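Local coordinates for L-2,4-diaminobutyric acid acetyltransferase (Geobacillus sp., PDB 6SK1), which probably catalyses acetyl transfer from acetyl-coenzyme A to L-2,4-diaminobutyric acid, a step of ectoine biosynthesis, at residues A[43-48]-A[87-92]; A[58-63]-A[76-81]. All coordinates share one frame; numbering follows the deposited sequence. Where two conformers were deposited one is given.

Following the chain from its N terminus, 43-48 comes first, running from a loop into the start of helix 47-56. Contact 1 then closes a long loop by bringing it to 87-92 on strand 85-93. Within that loop lies contact 2, a shorter closure in which 58-63, at the start of strand 61-66, meets 76-81 near the end of strand 69-79. The two closures therefore nest and do not cross. Strands 69-79 and 85-93 are neighbours in one mixed sheet, and the contacts join there: Phe87 N approaches Phe77 O at 2.8 Å, and Trp89 packs on Phe77. Together they tie the helix 47-56 region to the hairpin and the cofactor-binding strand.

Contact 1 of 2, residues A[43-48]-A[87-92]; sequences DLNSPY and FVWQVA. With COA (coenzyme A), chain B.
Gln90 reaches from strand 85-93 to the loop at Asp43, while its neighbour Trp89 meets Asn45. The two are the paired residues of a classic beta bulge, both facing Ser75 of the adjoining strand. This strand of the GNAT fold also carries coenzyme A, so the contact illustrates how a bulged strand can serve a loop and a cofactor at once.

Among polar contacts, Gln90 NE2 donates to Asp43 O at 3.2 Å, with an angle of 149° at the hydrogen. The donor stands well above the carbonyl plane, 68° out of it, so it comes over the peptide group. The chain gets there because Gln90 CG lies opposite the backbone N (chi1 -162°) and the chain then bends at chi2. The other branch of the amide, OE1, bonds to the Tyr50 hydroxyl, which also bonds to Asn45 N; the amide is thus fixed from both ends. Asp43 itself turns its carboxylate to His165. With Gln90 cut back to an alanine, Asp43 O is likely to lose its donor, and the Tyr50 hydroxyl its bond to OE1, leaving the loop less firmly tied to the strand.

In van der Waals contact, the Asn45 side chain arrives against the six-membered part of the Trp89 indole, CG lying 4.0 Å from CZ3, its amide plane inclined to the ring. Phe77 meets the same indole, and Cys49 and Leu53 of helix 47-56 pack on it too.

The cofactor lies alongside the strand. Its thiol sulfur S1P is 3.6 Å from Gln90 CA, and its N4P makes a nearly straight hydrogen bond of 2.7 Å to Val91 O. Further along the pantetheine arm, Val91 CG1 touches methyl carbon CEP at 3.8 Å.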
ATOM      1  N   ASP A  43       6.916   9.823   5.055  1.00  9.00           N
ATOM      2  CA  ASP A  43       6.201   8.559   4.743  1.00  8.95           C
ATOM      3  C   ASP A  43       5.697   8.576   3.313  1.00  9.23           C
ATOM      4  O   ASP A  43       4.776   7.888   2.987  1.00 10.28           O
ATOM      5  CB  ASP A  43       5.128   8.366   5.759  1.00  8.90           C
ATOM      6  CG  ASP A  43       5.712   8.300   7.155  1.00 10.14           C
ATOM      7  OD1 ASP A  43       6.694   7.638   7.371  1.00  9.87           O
ATOM      8  OD2 ASP A  43       5.093   8.902   8.042  1.00 13.84           O
ATOM      9  N   LEU A  44       6.302   9.342   2.438  1.00  7.85           N
ATOM     10  CA  LEU A  44       5.921   9.410   1.001  1.00  8.13           C
ATOM     11  C   LEU A  44       6.166   8.031   0.380  1.00  7.37           C
ATOM     12  O   LEU A  44       7.276   7.500   0.433  1.00  8.50           O
ATOM     13  CB  LEU A  44       6.754  10.466   0.282  1.00  8.48           C
ATOM     14  CG  LEU A  44       6.501  10.704  -1.191  1.00  8.79           C
ATOM     15  CD1 LEU A  44       5.102  11.207  -1.440  1.00  9.31           C
ATOM     16  CD2 LEU A  44       7.576  11.655  -1.719  1.00 10.54           C
ATOM     17  N   ASN A  45       5.147   7.548  -0.327  1.00  6.74           N
ATOM     18  CA  ASN A  45       5.272   6.331  -1.114  1.00  7.17           C
ATOM     19  C   ASN A  45       5.527   6.662  -2.570  1.00  7.21           C
ATOM     20  O   ASN A  45       5.594   7.814  -2.962  1.00  8.89           O
ATOM     21  CB  ASN A  45       4.009   5.490  -0.882  1.00  6.80           C
ATOM     22  CG  ASN A  45       3.820   5.156   0.545  1.00  7.98           C
ATOM     23  OD1 ASN A  45       2.776   5.726   1.135  1.00 13.29           O
ATOM     24  ND2 ASN A  45       4.717   4.600   1.166  1.00  5.33           N
ATOM     25  N   SER A  46       5.677   5.598  -3.356  1.00  7.78           N
ATOM     26  CA  SER A  46       5.927   5.804  -4.776  1.00  7.99           C
ATOM     27  C   SER A  46       4.684   6.373  -5.460  1.00  8.15           C
ATOM     28  O   SER A  46       3.590   6.077  -5.103  1.00  7.36           O
ATOM     29  CB  SER A  46       6.373   4.538  -5.476  1.00  8.30           C
ATOM     30  OG  SER A  46       5.333   3.545  -5.538  1.00  9.17           O
ATOM     31  N   PRO A  47       4.877   7.070  -6.599  1.00  7.60           N
ATOM     32  CA  PRO A  47       3.754   7.378  -7.439  1.00  7.66           C
ATOM     33  C   PRO A  47       2.900   6.221  -7.808  1.00  7.27           C
ATOM     34  O   PRO A  47       1.649   6.282  -7.785  1.00  7.04           O
ATOM     35  CB  PRO A  47       4.394   8.082  -8.673  1.00  7.94           C
ATOM     36  CG  PRO A  47       5.660   8.621  -8.148  1.00  7.40           C
ATOM     37  CD  PRO A  47       6.135   7.649  -7.100  1.00  7.40           C
ATOM     38  N   TYR A  48       3.554   5.113  -8.181  1.00  6.58           N
ATOM     39  CA  TYR A  48       2.845   3.883  -8.509  1.00  6.91           C
ATOM     40  C   TYR A  48       1.891   3.446  -7.407  1.00  6.63           C
ATOM     41  O   TYR A  48       0.739   3.027  -7.703  1.00  6.78           O
ATOM     42  CB  TYR A  48       3.871   2.791  -8.842  1.00  6.93           C
ATOM     43  CG  TYR A  48       3.331   1.437  -9.253  1.00  7.79           C
ATOM     44  CD1 TYR A  48       2.498   1.289 -10.311  1.00  9.96           C
ATOM     45  CD2 TYR A  48       3.707   0.300  -8.583  1.00  9.15           C
ATOM     46  CE1 TYR A  48       2.075   0.000 -10.719  1.00 10.65           C
ATOM     47  CE2 TYR A  48       3.254  -0.932  -8.957  1.00 10.39           C
ATOM     48  CZ  TYR A  48       2.469  -1.031  -9.974  1.00 10.51           C
ATOM     49  OH  TYR A  48       2.019  -2.310 -10.435  1.00 12.53           O
ATOM     50  N   PHE A  87      -8.108   0.715   8.670  1.00  7.14           N
ATOM     51  CA  PHE A  87      -6.832   1.279   9.050  1.00  7.17           C
ATOM     52  C   PHE A  87      -6.591   2.487   8.168  1.00  6.60           C
ATOM     53  O   PHE A  87      -6.494   2.326   6.926  1.00  6.86           O
ATOM     54  CB  PHE A  87      -5.714   0.255   8.931  1.00  8.57           C
ATOM     55  CG  PHE A  87      -4.448   0.695   9.572  1.00  7.58           C
ATOM     56  CD1 PHE A  87      -3.640   1.581   8.929  1.00  8.65           C
ATOM     57  CD2 PHE A  87      -4.082   0.253  10.815  1.00  8.73           C
ATOM     58  CE1 PHE A  87      -2.528   2.051   9.530  1.00  8.81           C
ATOM     59  CE2 PHE A  87      -2.996   0.746  11.445  1.00  9.34           C
ATOM     60  CZ  PHE A  87      -2.190   1.644  10.826  1.00  9.17           C
ATOM     61  N   VAL A  88      -6.475   3.672   8.766  1.00  6.62           N
ATOM     62  CA  VAL A  88      -6.174   4.908   8.035  1.00  6.65           C
ATOM     63  C   VAL A  88      -4.678   5.096   8.040  1.00  7.78           C
ATOM     64  O   VAL A  88      -4.066   5.205   9.088  1.00  8.44           O
ATOM     65  CB  VAL A  88      -6.884   6.103   8.632  1.00  7.45           C
ATOM     66  CG1 VAL A  88      -6.457   7.370   7.899  1.00  7.91           C
ATOM     67  CG2 VAL A  88      -8.400   5.937   8.583  1.00  8.30           C
ATOM     68  N   TRP A  89      -4.045   4.998   6.869  1.00  7.44           N
ATOM     69  CA  TRP A  89      -2.580   5.024   6.893  1.00  9.03           C
ATOM     70  C   TRP A  89      -1.954   6.293   6.419  1.00  9.36           C
ATOM     71  O   TRP A  89      -0.771   6.481   6.661  1.00  9.71           O
ATOM     72  CB  TRP A  89      -2.003   3.869   6.330  1.00 12.91           C
ATOM     73  CG  TRP A  89      -2.232   3.657   4.887  1.00 10.72           C
ATOM     74  CD1 TRP A  89      -3.371   3.205   4.294  1.00 14.33           C
ATOM     75  CD2 TRP A  89      -1.156   3.544   3.903  1.00 13.78           C
ATOM     76  NE1 TRP A  89      -3.148   3.034   2.922  1.00 14.73           N
ATOM     77  CE2 TRP A  89      -1.781   3.169   2.636  1.00 16.11           C
ATOM     78  CE3 TRP A  89       0.307   3.684   3.942  1.00 15.20           C
ATOM     79  CZ2 TRP A  89      -1.027   2.946   1.460  1.00 16.90           C
ATOM     80  CZ3 TRP A  89       0.988   3.483   2.774  1.00 14.72           C
ATOM     81  CH2 TRP A  89       0.355   3.072   1.518  1.00 18.35           C
ATOM     82  N   GLN A  90      -2.695   7.143   5.706  1.00  8.02           N
ATOM     83  CA  GLN A  90      -2.149   8.440   5.346  1.00  8.61           C
ATOM     84  C   GLN A  90      -3.228   9.470   5.326  1.00  9.34           C
ATOM     85  O   GLN A  90      -4.339   9.223   4.814  1.00  9.30           O
ATOM     86  CB  GLN A  90      -1.470   8.403   3.988  1.00 12.68           C
ATOM     87  CG  GLN A  90      -0.500   9.542   3.663  1.00 17.02           C
ATOM     88  CD  GLN A  90       0.781   9.018   2.794  1.00 18.09           C
ATOM     89  OE1 GLN A  90       0.715   8.161   1.811  1.00 14.24           O
ATOM     90  NE2 GLN A  90       2.000   9.452   3.248  1.00 18.34           N
ATOM     91  N   VAL A  91      -2.991  10.696   5.851  1.00  8.88           N
ATOM     92  CA  VAL A  91      -3.906  11.825   5.738  1.00 10.15           C
ATOM     93  C   VAL A  91      -3.008  12.998   5.470  1.00  9.96           C
ATOM     94  O   VAL A  91      -1.998  13.165   6.150  1.00 10.86           O
ATOM     95  CB  VAL A  91      -4.775  12.132   6.985  1.00 11.69           C
ATOM     96  CG1 VAL A  91      -5.860  13.048   6.546  1.00 11.56           C
ATOM     97  CG2 VAL A  91      -5.301  10.895   7.621  1.00 12.74           C
ATOM     98  N   ALA A  92      -3.344  13.846   4.526  1.00  9.01           N
ATOM     99  CA  ALA A  92      -2.508  15.018   4.147  1.00  9.52           C
ATOM    100  C   ALA A  92      -3.430  16.109   3.687  1.00  9.48           C
ATOM    101  O   ALA A  92      -4.305  15.898   2.865  1.00 10.32           O
ATOM    102  CB  ALA A  92      -1.499  14.647   3.145  1.00  9.76           C
TER
HETATM  103  N1A COA B 201      -2.922  22.382  16.192  1.00  9.86           N
HETATM  104  C2A COA B 201      -3.906  22.032  16.964  1.00  9.98           C
HETATM  105  N3A COA B 201      -5.074  21.535  16.586  1.00 11.19           N
HETATM  106  C4A COA B 201      -5.141  21.353  15.244  1.00 10.40           C
HETATM  107  C5A COA B 201      -4.150  21.685  14.334  1.00 10.12           C
HETATM  108  C6A COA B 201      -2.920  22.237  14.831  1.00 10.55           C
HETATM  109  N6A COA B 201      -1.921  22.580  14.056  1.00 11.37           N
HETATM  110  N7A COA B 201      -4.532  21.366  13.038  1.00 10.83           N
HETATM  111  C8A COA B 201      -5.732  20.881  13.263  1.00  9.52           C
HETATM  112  N9A COA B 201      -6.146  20.838  14.500  1.00  9.71           N
HETATM  113  C1B COA B 201      -7.366  20.296  14.995  1.00 10.80           C
HETATM  114  C2B COA B 201      -8.639  20.959  14.581  1.00 11.23           C
HETATM  115  O2B COA B 201      -8.921  22.034  15.545  1.00 13.71           O
HETATM  116  C3B COA B 201      -9.692  19.882  14.522  1.00 12.39           C
HETATM  117  O3B COA B 201     -10.082  19.542  15.884  1.00 13.74           O
HETATM  118  P3B COA B 201     -11.614  19.191  16.293  1.00 23.59           P
HETATM  119  O7A COA B 201     -11.892  17.915  15.582  1.00 27.85           O
HETATM  120  O8A COA B 201     -11.515  19.144  17.865  1.00 26.11           O
HETATM  121  O9A COA B 201     -12.402  20.363  15.803  1.00 25.38           O
HETATM  122  C4B COA B 201      -8.854  18.713  14.029  1.00 10.54           C
HETATM  123  O4B COA B 201      -7.517  18.981  14.397  1.00 10.64           O
HETATM  124  C5B COA B 201      -8.872  18.520  12.543  1.00 10.95           C
HETATM  125  O5B COA B 201      -8.715  19.773  11.856  1.00 10.11           O
HETATM  126  P1A COA B 201      -8.749  19.950  10.311  1.00  9.54           P
HETATM  127  O1A COA B 201      -8.781  21.419  10.023  1.00  9.83           O
HETATM  128  O2A COA B 201      -9.829  19.074   9.735  1.00 10.84           O
HETATM  129  O3A COA B 201      -7.339  19.379   9.883  1.00  8.64           O
HETATM  130  P2A COA B 201      -6.506  19.735   8.591  1.00  9.65           P
HETATM  131  O4A COA B 201      -7.437  19.812   7.411  1.00  9.29           O
HETATM  132  O5A COA B 201      -5.622  20.933   8.854  1.00 10.63           O
HETATM  133  O6A COA B 201      -5.577  18.442   8.397  1.00  8.59           O
HETATM  134  CBP COA B 201      -3.668  17.122   8.926  1.00  9.22           C
HETATM  135  CCP COA B 201      -4.882  17.795   9.487  1.00  9.20           C
HETATM  136  CDP COA B 201      -3.139  16.252  10.040  1.00  9.25           C
HETATM  137  CEP COA B 201      -4.106  16.216   7.787  1.00  9.21           C
HETATM  138  CAP COA B 201      -2.621  18.123   8.428  1.00  9.36           C
HETATM  139  OAP COA B 201      -2.118  18.869   9.604  1.00 11.76           O
HETATM  140  C9P COA B 201      -1.488  17.519   7.718  1.00 11.38           C
HETATM  141  O9P COA B 201      -1.593  17.289   6.516  1.00 10.78           O
HETATM  142  N8P COA B 201      -0.418  17.247   8.397  1.00 12.09           N
HETATM  143  C7P COA B 201       0.830  16.797   7.701  1.00 14.24           C
HETATM  144  C6P COA B 201       0.615  15.370   7.281  1.00 15.94           C
HETATM  145  C5P COA B 201       0.329  14.479   8.467  0.70 15.07           C
HETATM  146  O5P COA B 201       1.003  14.602   9.431  0.70 14.73           O
HETATM  147  N4P COA B 201      -0.673  13.542   8.418  1.00 19.93           N
HETATM  148  C3P COA B 201      -1.037  12.646   9.360  1.00 19.35           C
HETATM  149  C2P COA B 201      -0.042  11.483   9.290  0.70 18.24           C
HETATM  150  S1P COA B 201      -0.308  10.406   7.751  0.70 23.94           S

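Contact 2 of 2, residues A[58-63]-A[76-81]; sequences NDTCMI and AFRSPR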
ATOM      1  N   ASN A  58     -10.148   2.560  -3.891  1.00  9.32           N
ATOM      2  CA  ASN A  58     -10.676   3.940  -3.810  1.00 10.53           C
ATOM      3  C   ASN A  58     -11.983   3.953  -3.034  1.00  8.79           C
ATOM      4  O   ASN A  58     -12.333   5.036  -2.565  1.00  9.60           O
ATOM      5  CB  ASN A  58     -10.624   4.656  -5.153  1.00 11.55           C
ATOM      6  CG  ASN A  58     -11.677   4.179  -6.028  1.00 14.66           C
ATOM      7  OD1 ASN A  58     -12.270   3.146  -5.805  1.00 16.86           O
ATOM      8  ND2 ASN A  58     -11.735   4.861  -7.165  1.00 13.31           N
ATOM      9  N   ASP A  59     -12.581   2.827  -2.659  1.00  7.99           N
ATOM     10  CA  ASP A  59     -13.754   2.837  -1.842  1.00  8.98           C
ATOM     11  C   ASP A  59     -13.455   3.230  -0.398  1.00  8.89           C
ATOM     12  O   ASP A  59     -14.353   3.565   0.371  1.00  9.57           O
ATOM     13  CB  ASP A  59     -14.486   1.444  -1.801  1.00 10.77           C
ATOM     14  CG  ASP A  59     -15.098   1.054  -3.099  1.00 17.21           C
ATOM     15  OD1 ASP A  59     -15.677   1.867  -3.768  1.00 17.77           O
ATOM     16  OD2 ASP A  59     -14.782  -0.125  -3.495  1.00 21.09           O
ATOM     17  N   THR A  60     -12.161   3.186  -0.032  1.00  7.22           N
ATOM     18  CA  THR A  60     -11.681   3.534   1.279  1.00  7.19           C
ATOM     19  C   THR A  60     -10.680   4.660   1.238  1.00  6.97           C
ATOM     20  O   THR A  60      -9.896   4.817   2.215  1.00  7.31           O
ATOM     21  CB  THR A  60     -11.135   2.346   2.066  1.00  7.89           C
ATOM     22  OG1 THR A  60     -10.189   1.651   1.290  1.00  8.08           O
ATOM     23  CG2 THR A  60     -12.298   1.390   2.339  1.00  9.64           C
ATOM     24  N   CYS A  61     -10.718   5.503   0.202  1.00  6.40           N
ATOM     25  CA  CYS A  61      -9.902   6.703   0.108  1.00  7.19           C
ATOM     26  C   CYS A  61     -10.764   7.881  -0.246  1.00  8.13           C
ATOM     27  O   CYS A  61     -11.895   7.744  -0.755  1.00  8.32           O
ATOM     28  CB  CYS A  61      -8.788   6.555  -0.947  1.00  7.96           C
ATOM     29  SG  CYS A  61      -7.614   5.196  -0.610  1.00  8.50           S
ATOM     30  N   MET A  62     -10.240   9.101  -0.079  1.00  7.75           N
ATOM     31  CA  MET A  62     -10.937  10.323  -0.480  1.00  7.47           C
ATOM     32  C   MET A  62      -9.951  11.379  -0.847  1.00  8.07           C
ATOM     33  O   MET A  62      -8.856  11.425  -0.226  1.00  9.07           O
ATOM     34  CB  MET A  62     -11.841  10.806   0.621  1.00  9.73           C
ATOM     35  CG  MET A  62     -12.897  11.805   0.135  1.00 10.06           C
ATOM     36  SD  MET A  62     -14.317  11.073  -0.735  1.00 10.31           S
ATOM     37  CE  MET A  62     -15.150  10.284   0.587  1.00 12.08           C
ATOM     38  N   ILE A  63     -10.261  12.213  -1.786  1.00  8.39           N
ATOM     39  CA  ILE A  63      -9.531  13.450  -2.212  0.50  8.59           C
ATOM     40  C   ILE A  63     -10.407  14.635  -1.847  1.00  9.49           C
ATOM     41  O   ILE A  63     -11.615  14.584  -2.021  1.00 10.02           O
ATOM     42  CB  ILE A  63      -9.346  13.445  -3.738  0.50  9.03           C
ATOM     43  CG1 ILE A  63      -8.176  12.587  -3.980  0.50  8.54           C
ATOM     44  CG2 ILE A  63      -9.197  14.850  -4.359  0.50  8.32           C
ATOM     45  CD1 ILE A  63      -7.663  12.531  -5.405  0.50  8.10           C
ATOM     46  N   ALA A  76      -7.012   4.626   3.278  1.00  6.41           N
ATOM     47  CA  ALA A  76      -7.333   3.610   4.270  1.00  6.11           C
ATOM     48  C   ALA A  76      -7.545   2.311   3.589  1.00  6.90           C
ATOM     49  O   ALA A  76      -7.788   2.245   2.399  1.00  7.42           O
ATOM     50  CB  ALA A  76      -8.549   4.004   5.112  1.00  6.15           C
ATOM     51  N   PHE A  77      -7.522   1.252   4.361  1.00  7.40           N
ATOM     52  CA  PHE A  77      -7.916  -0.088   3.884  1.00  7.16           C
ATOM     53  C   PHE A  77      -8.700  -0.773   4.985  1.00  7.24           C
ATOM     54  O   PHE A  77      -8.479  -0.556   6.183  1.00  7.66           O
ATOM     55  CB  PHE A  77      -6.670  -0.941   3.488  1.00  7.73           C
ATOM     56  CG  PHE A  77      -5.639  -1.101   4.525  1.00  7.43           C
ATOM     57  CD1 PHE A  77      -5.748  -2.109   5.488  1.00  8.56           C
ATOM     58  CD2 PHE A  77      -4.568  -0.239   4.627  1.00  8.05           C
ATOM     59  CE1 PHE A  77      -4.761  -2.263   6.454  1.00  8.00           C
ATOM     60  CE2 PHE A  77      -3.590  -0.430   5.582  1.00  8.33           C
ATOM     61  CZ  PHE A  77      -3.725  -1.433   6.522  1.00  8.04           C
ATOM     62  N   ARG A  78      -9.585  -1.656   4.554  1.00  8.33           N
ATOM     63  CA  ARG A  78     -10.194  -2.583   5.517  1.00  9.70           C
ATOM     64  C   ARG A  78      -9.205  -3.726   5.742  1.00  8.61           C
ATOM     65  O   ARG A  78      -8.675  -4.295   4.769  1.00 10.23           O
ATOM     66  CB  ARG A  78     -11.536  -3.078   4.998  1.00 10.67           C
ATOM     67  CG  ARG A  78     -12.560  -1.918   4.996  1.00 12.94           C
ATOM     68  CD  ARG A  78     -14.036  -2.067   4.572  1.00 19.29           C
ATOM     69  NE  ARG A  78     -14.694  -2.745   5.673  1.00 21.35           N
ATOM     70  CZ  ARG A  78     -15.980  -2.720   5.868  1.00 18.13           C
ATOM     71  NH1 ARG A  78     -16.402  -3.451   6.845  1.00 19.48           N
ATOM     72  NH2 ARG A  78     -16.868  -1.959   5.139  1.00 19.07           N
ATOM     73  N   SER A  79      -8.877  -4.033   6.980  1.00  8.16           N
ATOM     74  CA  SER A  79      -7.894  -5.024   7.252  1.00  7.74           C
ATOM     75  C   SER A  79      -8.276  -6.354   6.666  1.00  8.47           C
ATOM     76  O   SER A  79      -9.363  -6.863   6.929  1.00  9.16           O
ATOM     77  CB  SER A  79      -7.763  -5.168   8.762  1.00  8.80           C
ATOM     78  OG  SER A  79      -6.901  -6.261   9.083  1.00 12.22           O
ATOM     79  N   PRO A  80      -7.416  -7.004   5.869  1.00  8.12           N
ATOM     80  CA  PRO A  80      -7.796  -8.301   5.269  1.00  8.75           C
ATOM     81  C   PRO A  80      -8.272  -9.310   6.320  1.00  9.47           C
ATOM     82  O   PRO A  80      -9.290 -10.023   6.071  1.00 11.36           O
ATOM     83  CB  PRO A  80      -6.520  -8.721   4.508  1.00  8.74           C
ATOM     84  CG  PRO A  80      -5.934  -7.424   4.101  1.00  9.71           C
ATOM     85  CD  PRO A  80      -6.199  -6.429   5.253  1.00  8.18           C
ATOM     86  N   ARG A  81      -7.559  -9.466   7.404  1.00  8.91           N
ATOM     87  CA  ARG A  81      -7.925 -10.480   8.385  1.00  8.95           C
ATOM     88  C   ARG A  81      -9.173 -10.064   9.163  1.00 10.82           C
ATOM     89  O   ARG A  81      -9.830 -10.935   9.765  1.00 14.04           O
ATOM     90  CB  ARG A  81      -6.852 -10.742   9.342  1.00  8.89           C
ATOM     91  CG  ARG A  81      -5.710 -11.547   8.720  1.00 11.10           C
ATOM     92  CD  ARG A  81      -4.630 -11.752   9.723  1.00 12.24           C
ATOM     93  NE  ARG A  81      -3.531 -12.538   9.187  1.00 13.41           N
ATOM     94  CZ  ARG A  81      -2.353 -12.685   9.796  1.00 13.45           C
ATOM     95  NH1 ARG A  81      -1.452 -13.441   9.178  1.00 16.35           N
ATOM     96  NH2 ARG A  81      -2.076 -12.117  10.920  1.00 14.89           N
TER
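The hydroxyl of Thr60 donates to the carbonyl of Ala76, with OG1 2.7 Å from Ala76 O, a case of a side-chain hydroxyl joining the chain near the start of one strand to the backbone of its neighbour. The torsion explains it: OG1 sits between the backbone N and the carbonyl carbon (chi1 52°), which aims it at the facing chain. It comes to the carbonyl from well above its plane, 51° out of it, and not along a lone pair. Thr60 CB follows to 3.4 Å from Ala76 O, and two atoms of the threonine thus bear on one oxygen. OG1 is also hydrogen-bonded to Phe57 O; since a hydroxyl has a single proton, the two carbonyls probably share it.

The same rotation puts the methyl beside the backbone N, where CG2 lies 4.3 Å from Arg78 CG. It brushes the aliphatic base of that side chain, whose guanidinium group goes on to the backbone oxygens of Pro83, Ala115 and His117.

These residues lie at the open end of the beta hairpin made by strands 61-66 and 69-79, whose regular pairing includes Met62 with Ile74. Thr60 follows the short 3-10 turn at 58-59, held by a bond from Cys61 N to Asn58 O.

Ala76 brings its methyl against the opposite backbone, CB being 3.3 Å from Thr60 O. Cys61 places its sulfur beside the backbone N and opposite the carbonyl carbon (chi1 -61°), which leaves SG 4.0 Å from Ala76 N. Phe77 offers the threonine its backbone, Phe77 CA lying 3.9 Å from Thr60 OG1, and turns its side chain away from 58-63: the ring meets that of Phe87 and packs edge-to-face with Phe57 of the second subunit.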